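Long-range contacts in RTX toxin RtxA (Vibrio vulnificus MO6-24/O, PDB 6IMP), which is the alpha/beta-hydrolase-fold domain of a secreted MARTX toxin, a probable hydrolase whose substrate is not established: residues T21-L29 with Y138-S146; P182-Q193 with F237-P247. One frame throughout, in Å; residues are numbered along the deposited sequence.

Interaction 1 of 2, residues T21-L29 with Y138-S146; sequences TPPRDKESL and YGESDGGPS
An extended N-terminal strap, residues 21-29, runs over the loop that leads from strand 129-133 of the alpha/beta hydrolase sheet to helix 147-164. Asp25 is the residue of the strap that bonds to this loop, through both its backbone N and its backbone O. Its N donates to Asp142 OD1 at 2.8 Å, nearly straight at 166° and almost along the C-O axis of the carboxylate. Its O accepts from Gly143 N at 3.0 Å, again nearly straight, with the donor tilted from the carbonyl plane. Asp142 CG stands beside its own backbone N, chi1 -72°, and this lifts OD1 to the strap. The other oxygen, OD2, forms a salt bridge with Arg78, which helps to fix the rotation of the carboxylate. The Asp25 carboxylate lies nearly parallel to that of Asp142, their planes 12° apart, with Asp25 OD2 3.5 Å from Asp142 OD1. Arg78 probably eases this approach of two acids.

Arg24 crosses Glu140 at about a right angle. Its chain bends at chi2 and carries NH1 to Glu140 CG, which sits at the guanidinium edge. The charged ends do not join: Arg24 NH1 and Glu140 OE2 remain 4.1 Å apart. Further along, the Glu27 carboxylate hangs over the glycine pair, with OE2 3.7 Å from Gly144 CA. Gly143 has backbone angles that call for glycine. Gly144 has no side chain to stand between its backbone and the Glu27 carboxylate. Within the loop, a type II' turn from Tyr138 to Ser141 places Gly139 at positive phi. The arrangement is that of an extended segment, with no regular strand, laid on a strand-to-helix connection of an alpha/beta hydrolase fold.

Interaction 2 of 2, residues P182-Q193 with F237-P247; sequences PIAADLARYAAQ and FSVEKNLKGLP
Ala185 CB sits at the apolar centre, 4.0 Å from Leu243 CG, where helix 180-192 of the alpha/beta hydrolase fold packs against the short helix 239-243. The longer helix starts at the end of the probable nucleophile elbow. The two segment axes are nearly parallel, 10° apart, and approach to 8.0 Å. The small methyl of Ala185 lets the backbones come close at this point. Toward the start of the helix, the Pro182 ring lies against Phe237, with CG 3.7 Å from Phe237 CB, and Val239 CG2 meets the same proline. Ile183 CG1 comes to the edge of the Phe237 ring. Toward the other end, Leu246 turns CD1 onto Ala188 and Ala192. Pro247 CG closes this end on Ala192 CB.

Asn242 marks the start of the polar side. Its ND2 bonds to Tyr151 OH of helix 147-164, and only weakly to Pro182 O. Pro182 O also accepts from Asp186 N within the helix.

Arg189 forms the outer edge. Its CG is anti to the backbone N, chi1 175°, and a bend at chi3 swings the guanidinium across the C-terminal end of the short helix. Asn242 O lies over one face of the guanidinium, 3.1 Å above its plane. Asp186 OD2 makes a salt bridge with Arg189 NH2, which helps to orient the group. Arg189 NH1 serves two carbonyls at once: Lys244 O at 3.1 Å, and Lys241 O at 2.8 Å, the latter met in the carbonyl plane on a lone pair.

Overall arrangement
Interaction 1 and interaction 2 lie in series along the chain, the first closing before the second opens. Their centres are 26 Å apart. Their nearest atoms come within about 5 Å without touching. Helix 147-164 connects them: it follows directly on residues 138-146, and its side chains pack on residues 182-193. Both contacts lie outside the mixed sheet, among the loops and helices that flank it. Interaction 1 ties the N-terminal region to the loop after strand 129-133. Interaction 2 joins the helix at the probable nucleophile elbow to the chain entering strand 252-256. Together they bind early and late parts of the sequence to a single hydrolase-fold core.

Interaction 1 of 2, residues T21-L29 with Y138-S146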
loop_
_atom_site.group_PDB
_atom_site.type_symbol
_atom_site.label_atom_id
_atom_site.label_comp_id
_atom_site.label_asym_id
_atom_site.label_seq_id
_atom_site.Cartn_x
_atom_site.Cartn_y
_atom_site.Cartn_z
ATOM N N THR A 21 18.922 9.743 11.044
ATOM C CA THR A 21 19.917 9.628 12.093
ATOM C C THR A 21 19.564 8.560 13.094
ATOM O O THR A 21 18.679 8.753 13.914
ATOM C CB THR A 21 19.986 10.937 12.860
ATOM O OG1 THR A 21 18.793 11.089 13.637
ATOM C CG2 THR A 21 20.069 12.072 11.887
ATOM N N PRO A 22 20.373 7.442 13.101
ATOM C CA PRO A 22 19.648 6.171 13.302
ATOM C C PRO A 22 19.360 5.920 14.773
ATOM O O PRO A 22 19.373 6.894 15.506
ATOM C CB PRO A 22 20.618 5.117 12.768
ATOM C CG PRO A 22 21.599 5.866 11.940
ATOM C CD PRO A 22 21.810 7.081 12.750
ATOM N N PRO A 23 19.044 4.641 15.230
ATOM C CA PRO A 23 18.383 3.739 14.301
ATOM C C PRO A 23 16.964 3.460 14.770
ATOM O O PRO A 23 16.578 3.914 15.827
ATOM C CB PRO A 23 19.263 2.519 14.398
ATOM C CG PRO A 23 19.503 2.386 15.861
ATOM C CD PRO A 23 19.376 3.766 16.442
ATOM N N ARG A 24 16.202 2.717 13.984
ATOM C CA ARG A 24 14.752 2.810 14.064
ATOM C C ARG A 24 14.176 2.215 15.331
ATOM O O ARG A 24 14.595 1.161 15.757
ATOM C CB ARG A 24 14.182 2.029 12.909
ATOM C CG ARG A 24 14.461 0.550 13.028
ATOM C CD ARG A 24 15.883 0.194 12.625
ATOM N NE ARG A 24 16.134 -1.248 12.736
ATOM C CZ ARG A 24 16.256 -2.082 11.704
ATOM N NH1 ARG A 24 16.157 -1.632 10.464
ATOM N NH2 ARG A 24 16.477 -3.371 11.914
ATOM N N ASP A 25 13.174 2.872 15.897
ATOM C CA ASP A 25 12.600 2.487 17.191
ATOM C C ASP A 25 11.196 1.898 17.085
ATOM O O ASP A 25 10.512 2.040 16.069
ATOM C CB ASP A 25 12.646 3.646 18.207
ATOM C CG ASP A 25 11.612 4.729 17.935
ATOM O OD1 ASP A 25 10.398 4.447 18.035
ATOM O OD2 ASP A 25 12.017 5.885 17.686
ATOM N N LYS A 26 10.801 1.207 18.148
ATOM C CA LYS A 26 9.518 0.510 18.227
ATOM C C LYS A 26 9.099 0.418 19.697
ATOM O O LYS A 26 9.850 0.839 20.579
ATOM C CB LYS A 26 9.641 -0.904 17.649
ATOM C CG LYS A 26 10.763 -1.098 16.641
ATOM C CD LYS A 26 11.314 -2.498 16.694
ATOM C CE LYS A 26 12.310 -2.671 17.834
ATOM N NZ LYS A 26 11.810 -3.570 18.914
ATOM N N GLU A 27 7.935 -0.183 19.962
ATOM C CA GLU A 27 7.438 -0.351 21.347
ATOM C C GLU A 27 7.012 -1.773 21.685
ATOM O O GLU A 27 6.739 -2.578 20.799
ATOM C CB GLU A 27 6.274 0.594 21.638
ATOM C CG GLU A 27 4.986 0.250 20.915
ATOM C CD GLU A 27 5.018 0.676 19.473
ATOM O OE1 GLU A 27 6.008 0.351 18.780
ATOM O OE2 GLU A 27 4.061 1.360 19.045
ATOM N N SER A 28 6.920 -2.043 22.986
ATOM C CA SER A 28 6.549 -3.371 23.500
ATOM C C SER A 28 5.539 -3.221 24.649
ATOM O O SER A 28 5.807 -2.558 25.657
ATOM C CB SER A 28 7.797 -4.165 23.918
ATOM O OG SER A 28 8.198 -3.882 25.246
ATOM N N LEU A 29 4.393 -3.874 24.490
ATOM C CA LEU A 29 3.114 -3.198 24.665
ATOM C C LEU A 29 2.194 -3.882 25.691
ATOM O O LEU A 29 2.163 -3.491 26.860
ATOM C CB LEU A 29 2.442 -3.053 23.291
ATOM C CG LEU A 29 1.176 -2.198 23.248
ATOM C CD1 LEU A 29 1.033 -1.491 21.912
ATOM C CD2 LEU A 29 -0.057 -3.030 23.518
ATOM N N TYR A 138 7.436 -0.815 9.680
ATOM C CA TYR A 138 7.809 -1.645 8.559
ATOM C C TYR A 138 9.129 -1.155 8.018
ATOM O O TYR A 138 9.382 0.054 7.976
ATOM C CB TYR A 138 6.753 -1.551 7.470
ATOM C CG TYR A 138 5.555 -2.427 7.722
ATOM C CD1 TYR A 138 5.590 -3.779 7.408
ATOM C CD2 TYR A 138 4.381 -1.907 8.257
ATOM C CE1 TYR A 138 4.487 -4.588 7.602
ATOM C CE2 TYR A 138 3.269 -2.712 8.460
ATOM C CZ TYR A 138 3.327 -4.054 8.134
ATOM O OH TYR A 138 2.233 -4.875 8.348
ATOM N N GLY A 139 9.950 -2.103 7.569
ATOM C CA GLY A 139 11.321 -1.832 7.128
ATOM C C GLY A 139 12.129 -1.071 8.161
ATOM O O GLY A 139 12.385 -1.573 9.256
ATOM N N GLU A 140 12.521 0.153 7.811
ATOM C CA GLU A 140 13.354 0.993 8.681
ATOM C C GLU A 140 12.575 2.207 9.225
ATOM O O GLU A 140 13.162 3.121 9.799
ATOM C CB GLU A 140 14.618 1.450 7.923
ATOM C CG GLU A 140 15.861 0.595 8.164
ATOM C CD GLU A 140 17.140 1.244 7.620
ATOM O OE1 GLU A 140 17.096 1.847 6.524
ATOM O OE2 GLU A 140 18.194 1.149 8.291
ATOM N N SER A 141 11.256 2.208 9.061
ATOM C CA SER A 141 10.437 3.329 9.516
ATOM C C SER A 141 10.162 3.180 10.997
ATOM O O SER A 141 10.041 2.061 11.496
ATOM C CB SER A 141 9.125 3.392 8.729
ATOM O OG SER A 141 9.371 3.672 7.356
ATOM N N ASP A 142 10.061 4.306 11.700
ATOM C CA ASP A 142 9.859 4.278 13.150
ATOM C C ASP A 142 8.433 3.968 13.495
ATOM O O ASP A 142 7.517 4.359 12.779
ATOM C CB ASP A 142 10.185 5.617 13.786
ATOM C CG ASP A 142 11.651 5.905 13.813
ATOM O OD1 ASP A 142 12.434 5.043 14.284
ATOM O OD2 ASP A 142 12.014 7.018 13.384
ATOM N N GLY A 143 8.261 3.342 14.652
ATOM C CA GLY A 143 6.973 3.252 15.305
ATOM C C GLY A 143 6.352 1.889 15.159
ATOM O O GLY A 143 7.044 0.898 14.929
ATOM N N GLY A 144 5.032 1.849 15.289
ATOM C CA GLY A 144 4.309 0.598 15.421
ATOM C C GLY A 144 2.951 0.673 14.754
ATOM O O GLY A 144 2.180 1.604 14.987
ATOM N N PRO A 145 2.629 -0.335 13.955
ATOM C CA PRO A 145 1.529 -0.197 13.039
ATOM C C PRO A 145 0.163 -0.090 13.729
ATOM O O PRO A 145 -0.020 -0.599 14.839
ATOM C CB PRO A 145 1.633 -1.467 12.188
ATOM C CG PRO A 145 2.252 -2.472 13.107
ATOM C CD PRO A 145 3.230 -1.681 13.911
ATOM N N SER A 146 -0.772 0.571 13.037
ATOM C CA SER A 146 -2.171 0.707 13.460
ATOM C C SER A 146 -3.026 1.267 12.298
ATOM O O SER A 146 -2.531 2.013 11.456
ATOM C CB SER A 146 -2.264 1.660 14.634
ATOM O OG SER A 146 -2.164 3.007 14.187
#

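Interaction 2 of 2, residues P182-Q193 with F237-P247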
loop_
_atom_site.group_PDB
_atom_site.type_symbol
_atom_site.label_atom_id
_atom_site.label_comp_id
_atom_site.label_asym_id
_atom_site.label_seq_id
_atom_site.Cartn_x
_atom_site.Cartn_y
_atom_site.Cartn_z
ATOM N N PRO A 182 -6.950 -1.023 0.857
ATOM C CA PRO A 182 -7.815 -0.135 1.643
ATOM C C PRO A 182 -7.120 1.152 2.107
ATOM O O PRO A 182 -7.762 2.197 2.212
ATOM C CB PRO A 182 -8.188 -0.993 2.856
ATOM C CG PRO A 182 -7.100 -2.009 2.953
ATOM C CD PRO A 182 -6.716 -2.304 1.545
ATOM N N ILE A 183 -5.823 1.079 2.391
ATOM C CA ILE A 183 -5.086 2.284 2.769
ATOM C C ILE A 183 -5.084 3.272 1.609
ATOM O O ILE A 183 -5.374 4.459 1.780
ATOM C CB ILE A 183 -3.635 1.984 3.164
ATOM C CG1 ILE A 183 -3.603 1.108 4.417
ATOM C CG2 ILE A 183 -2.896 3.286 3.430
ATOM C CD1 ILE A 183 -2.268 0.433 4.659
ATOM N N ALA A 184 -4.718 2.762 0.440
ATOM C CA ALA A 184 -4.709 3.546 -0.782
ATOM C C ALA A 184 -6.081 4.180 -1.027
ATOM O O ALA A 184 -6.181 5.318 -1.483
ATOM C CB ALA A 184 -4.304 2.667 -1.951
ATOM N N ALA A 185 -7.137 3.444 -0.708
ATOM C CA ALA A 185 -8.487 3.972 -0.844
ATOM C C ALA A 185 -8.681 5.204 0.026
ATOM O O ALA A 185 -9.168 6.210 -0.461
ATOM C CB ALA A 185 -9.536 2.912 -0.524
ATOM N N ASP A 186 -8.260 5.148 1.289
ATOM C CA ASP A 186 -8.387 6.317 2.177
ATOM C C ASP A 186 -7.571 7.520 1.669
ATOM O O ASP A 186 -8.057 8.657 1.690
ATOM C CB ASP A 186 -8.012 5.987 3.629
ATOM C CG ASP A 186 -8.639 6.966 4.643
ATOM O OD1 ASP A 186 -8.822 8.164 4.321
ATOM O OD2 ASP A 186 -8.962 6.528 5.766
ATOM N N LEU A 187 -6.357 7.275 1.194
ATOM C CA LEU A 187 -5.570 8.352 0.605
ATOM C C LEU A 187 -6.341 8.959 -0.563
ATOM O O LEU A 187 -6.561 10.168 -0.616
ATOM C CB LEU A 187 -4.203 7.862 0.135
ATOM C CG LEU A 187 -3.241 8.977 -0.305
ATOM C CD1 LEU A 187 -2.916 9.918 0.841
ATOM C CD2 LEU A 187 -1.954 8.389 -0.853
ATOM N N ALA A 188 -6.805 8.109 -1.469
ATOM C CA ALA A 188 -7.507 8.591 -2.650
ATOM C C ALA A 188 -8.620 9.557 -2.237
ATOM O O ALA A 188 -8.772 10.624 -2.824
ATOM C CB ALA A 188 -8.070 7.428 -3.456
ATOM N N ARG A 189 -9.349 9.193 -1.182
ATOM C CA ARG A 189 -10.437 10.018 -0.653
ATOM C C ARG A 189 -9.899 11.363 -0.194
ATOM O O ARG A 189 -10.245 12.409 -0.759
ATOM C CB ARG A 189 -11.139 9.309 0.514
ATOM C CG ARG A 189 -12.208 10.137 1.208
ATOM C CD ARG A 189 -13.164 9.251 1.992
ATOM N NE ARG A 189 -12.559 8.716 3.218
ATOM C CZ ARG A 189 -13.025 7.668 3.906
ATOM N NH1 ARG A 189 -14.094 6.997 3.492
ATOM N NH2 ARG A 189 -12.396 7.266 5.000
ATOM N N TYR A 190 -9.006 11.320 0.788
ATOM C CA TYR A 190 -8.417 12.529 1.333
ATOM C C TYR A 190 -7.894 13.491 0.245
ATOM O O TYR A 190 -8.049 14.700 0.378
ATOM C CB TYR A 190 -7.316 12.179 2.345
ATOM C CG TYR A 190 -6.296 13.268 2.566
ATOM C CD1 TYR A 190 -5.180 13.353 1.763
ATOM C CD2 TYR A 190 -6.447 14.204 3.573
ATOM C CE1 TYR A 190 -4.227 14.342 1.953
ATOM C CE2 TYR A 190 -5.507 15.209 3.766
ATOM C CZ TYR A 190 -4.394 15.268 2.953
ATOM O OH TYR A 190 -3.439 16.245 3.121
ATOM N N ALA A 191 -7.307 12.961 -0.827
ATOM C CA ALA A 191 -6.659 13.814 -1.843
ATOM C C ALA A 191 -7.668 14.611 -2.657
ATOM O O ALA A 191 -7.453 15.791 -2.942
ATOM C CB ALA A 191 -5.785 12.988 -2.766
ATOM N N ALA A 192 -8.766 13.961 -3.029
ATOM C CA ALA A 192 -9.841 14.620 -3.775
ATOM C C ALA A 192 -10.651 15.508 -2.846
ATOM O O ALA A 192 -11.126 16.581 -3.232
ATOM C CB ALA A 192 -10.739 13.582 -4.429
ATOM N N GLN A 193 -10.783 15.050 -1.608
ATOM C CA GLN A 193 -11.450 15.798 -0.541
ATOM C C GLN A 193 -10.698 17.033 -0.047
ATOM O O GLN A 193 -11.234 17.822 0.719
ATOM C CB GLN A 193 -11.715 14.858 0.630
ATOM C CG GLN A 193 -13.020 14.115 0.458
ATOM C CD GLN A 193 -14.201 14.999 0.792
ATOM O OE1 GLN A 193 -14.035 16.093 1.347
ATOM N NE2 GLN A 193 -15.401 14.541 0.452
ATOM N N PHE A 237 -9.831 -1.364 7.796
ATOM C CA PHE A 237 -9.290 -1.538 6.448
ATOM C C PHE A 237 -10.349 -2.056 5.464
ATOM O O PHE A 237 -10.053 -2.909 4.622
ATOM C CB PHE A 237 -8.097 -2.508 6.451
ATOM C CG PHE A 237 -6.976 -2.120 7.375
ATOM C CD1 PHE A 237 -6.058 -1.144 7.007
ATOM C CD2 PHE A 237 -6.781 -2.799 8.567
ATOM C CE1 PHE A 237 -5.001 -0.814 7.840
ATOM C CE2 PHE A 237 -5.723 -2.480 9.405
ATOM C CZ PHE A 237 -4.824 -1.494 9.035
ATOM N N SER A 238 -11.577 -1.547 5.574
ATOM C CA SER A 238 -12.608 -1.831 4.575
ATOM C C SER A 238 -12.426 -0.897 3.375
ATOM O O SER A 238 -12.438 0.327 3.530
ATOM C CB SER A 238 -14.008 -1.666 5.169
ATOM O OG SER A 238 -14.996 -1.610 4.148
ATOM N N VAL A 239 -12.239 -1.484 2.189
ATOM C CA VAL A 239 -12.081 -0.707 0.941
ATOM C C VAL A 239 -13.325 0.144 0.681
ATOM O O VAL A 239 -13.227 1.335 0.385
ATOM C CB VAL A 239 -11.859 -1.629 -0.284
ATOM C CG1 VAL A 239 -11.888 -0.832 -1.584
ATOM C CG2 VAL A 239 -10.544 -2.378 -0.164
ATOM N N GLU A 240 -14.479 -0.520 0.753
ATOM C CA GLU A 240 -15.807 0.106 0.662
ATOM C C GLU A 240 -15.927 1.337 1.570
ATOM O O GLU A 240 -16.179 2.457 1.091
ATOM C CB GLU A 240 -16.879 -0.930 1.045
ATOM C CG GLU A 240 -18.155 -0.889 0.215
ATOM C CD GLU A 240 -19.045 -2.103 0.454
ATOM O OE1 GLU A 240 -18.503 -3.206 0.710
ATOM O OE2 GLU A 240 -20.286 -1.957 0.382
ATOM N N LYS A 241 -15.713 1.117 2.869
ATOM C CA LYS A 241 -15.819 2.168 3.889
ATOM C C LYS A 241 -14.837 3.312 3.622
ATOM O O LYS A 241 -15.216 4.487 3.648
ATOM C CB LYS A 241 -15.575 1.571 5.279
ATOM C CG LYS A 241 -15.697 2.548 6.448
ATOM C CD LYS A 241 -15.903 1.795 7.764
ATOM C CE LYS A 241 -15.231 2.471 8.949
ATOM N NZ LYS A 241 -15.795 3.821 9.222
ATOM N N ASN A 242 -13.587 2.958 3.331
ATOM C CA ASN A 242 -12.550 3.944 3.041
ATOM C C ASN A 242 -12.767 4.681 1.692
ATOM O O ASN A 242 -12.097 5.682 1.416
ATOM C CB ASN A 242 -11.170 3.274 3.021
ATOM C CG ASN A 242 -10.747 2.723 4.374
ATOM O OD1 ASN A 242 -11.563 2.239 5.167
ATOM N ND2 ASN A 242 -9.445 2.743 4.617
ATOM N N LEU A 243 -13.658 4.168 0.842
ATOM C CA LEU A 243 -13.901 4.776 -0.485
ATOM C C LEU A 243 -15.029 5.805 -0.477
ATOM O O LEU A 243 -15.122 6.632 -1.397
ATOM C CB LEU A 243 -14.221 3.699 -1.529
ATOM C CG LEU A 243 -13.063 3.110 -2.333
ATOM C CD1 LEU A 243 -13.582 2.024 -3.274
ATOM C CD2 LEU A 243 -12.336 4.190 -3.121
ATOM N N LYS A 244 -15.897 5.726 0.540
ATOM C CA LYS A 244 -17.107 6.556 0.624
ATOM C C LYS A 244 -16.750 8.024 0.663
ATOM O O LYS A 244 -16.103 8.476 1.591
ATOM C CB LYS A 244 -17.913 6.227 1.879
ATOM C CG LYS A 244 -18.615 4.884 1.834
ATOM C CD LYS A 244 -19.567 4.697 3.012
ATOM C CE LYS A 244 -20.905 5.400 2.796
ATOM N NZ LYS A 244 -22.059 4.519 3.147
ATOM N N GLY A 245 -17.189 8.765 -0.344
ATOM C CA GLY A 245 -16.957 10.197 -0.395
ATOM C C GLY A 245 -15.850 10.488 -1.365
ATOM O O GLY A 245 -15.457 11.647 -1.554
ATOM N N LEU A 246 -15.321 9.425 -1.968
ATOM C CA LEU A 246 -14.574 9.564 -3.194
ATOM C C LEU A 246 -15.566 9.909 -4.296
ATOM O O LEU A 246 -16.626 9.273 -4.388
ATOM C CB LEU A 246 -13.826 8.279 -3.545
ATOM C CG LEU A 246 -12.815 8.467 -4.676
ATOM C CD1 LEU A 246 -11.656 9.360 -4.250
ATOM C CD2 LEU A 246 -12.302 7.118 -5.150
ATOM N N PRO A 247 -15.255 10.950 -5.102
ATOM C CA PRO A 247 -15.932 11.154 -6.377
ATOM C C PRO A 247 -16.045 9.853 -7.179
ATOM O O PRO A 247 -15.026 9.262 -7.546
ATOM C CB PRO A 247 -15.022 12.170 -7.104
ATOM C CG PRO A 247 -13.909 12.508 -6.151
ATOM C CD PRO A 247 -14.365 12.081 -4.795
#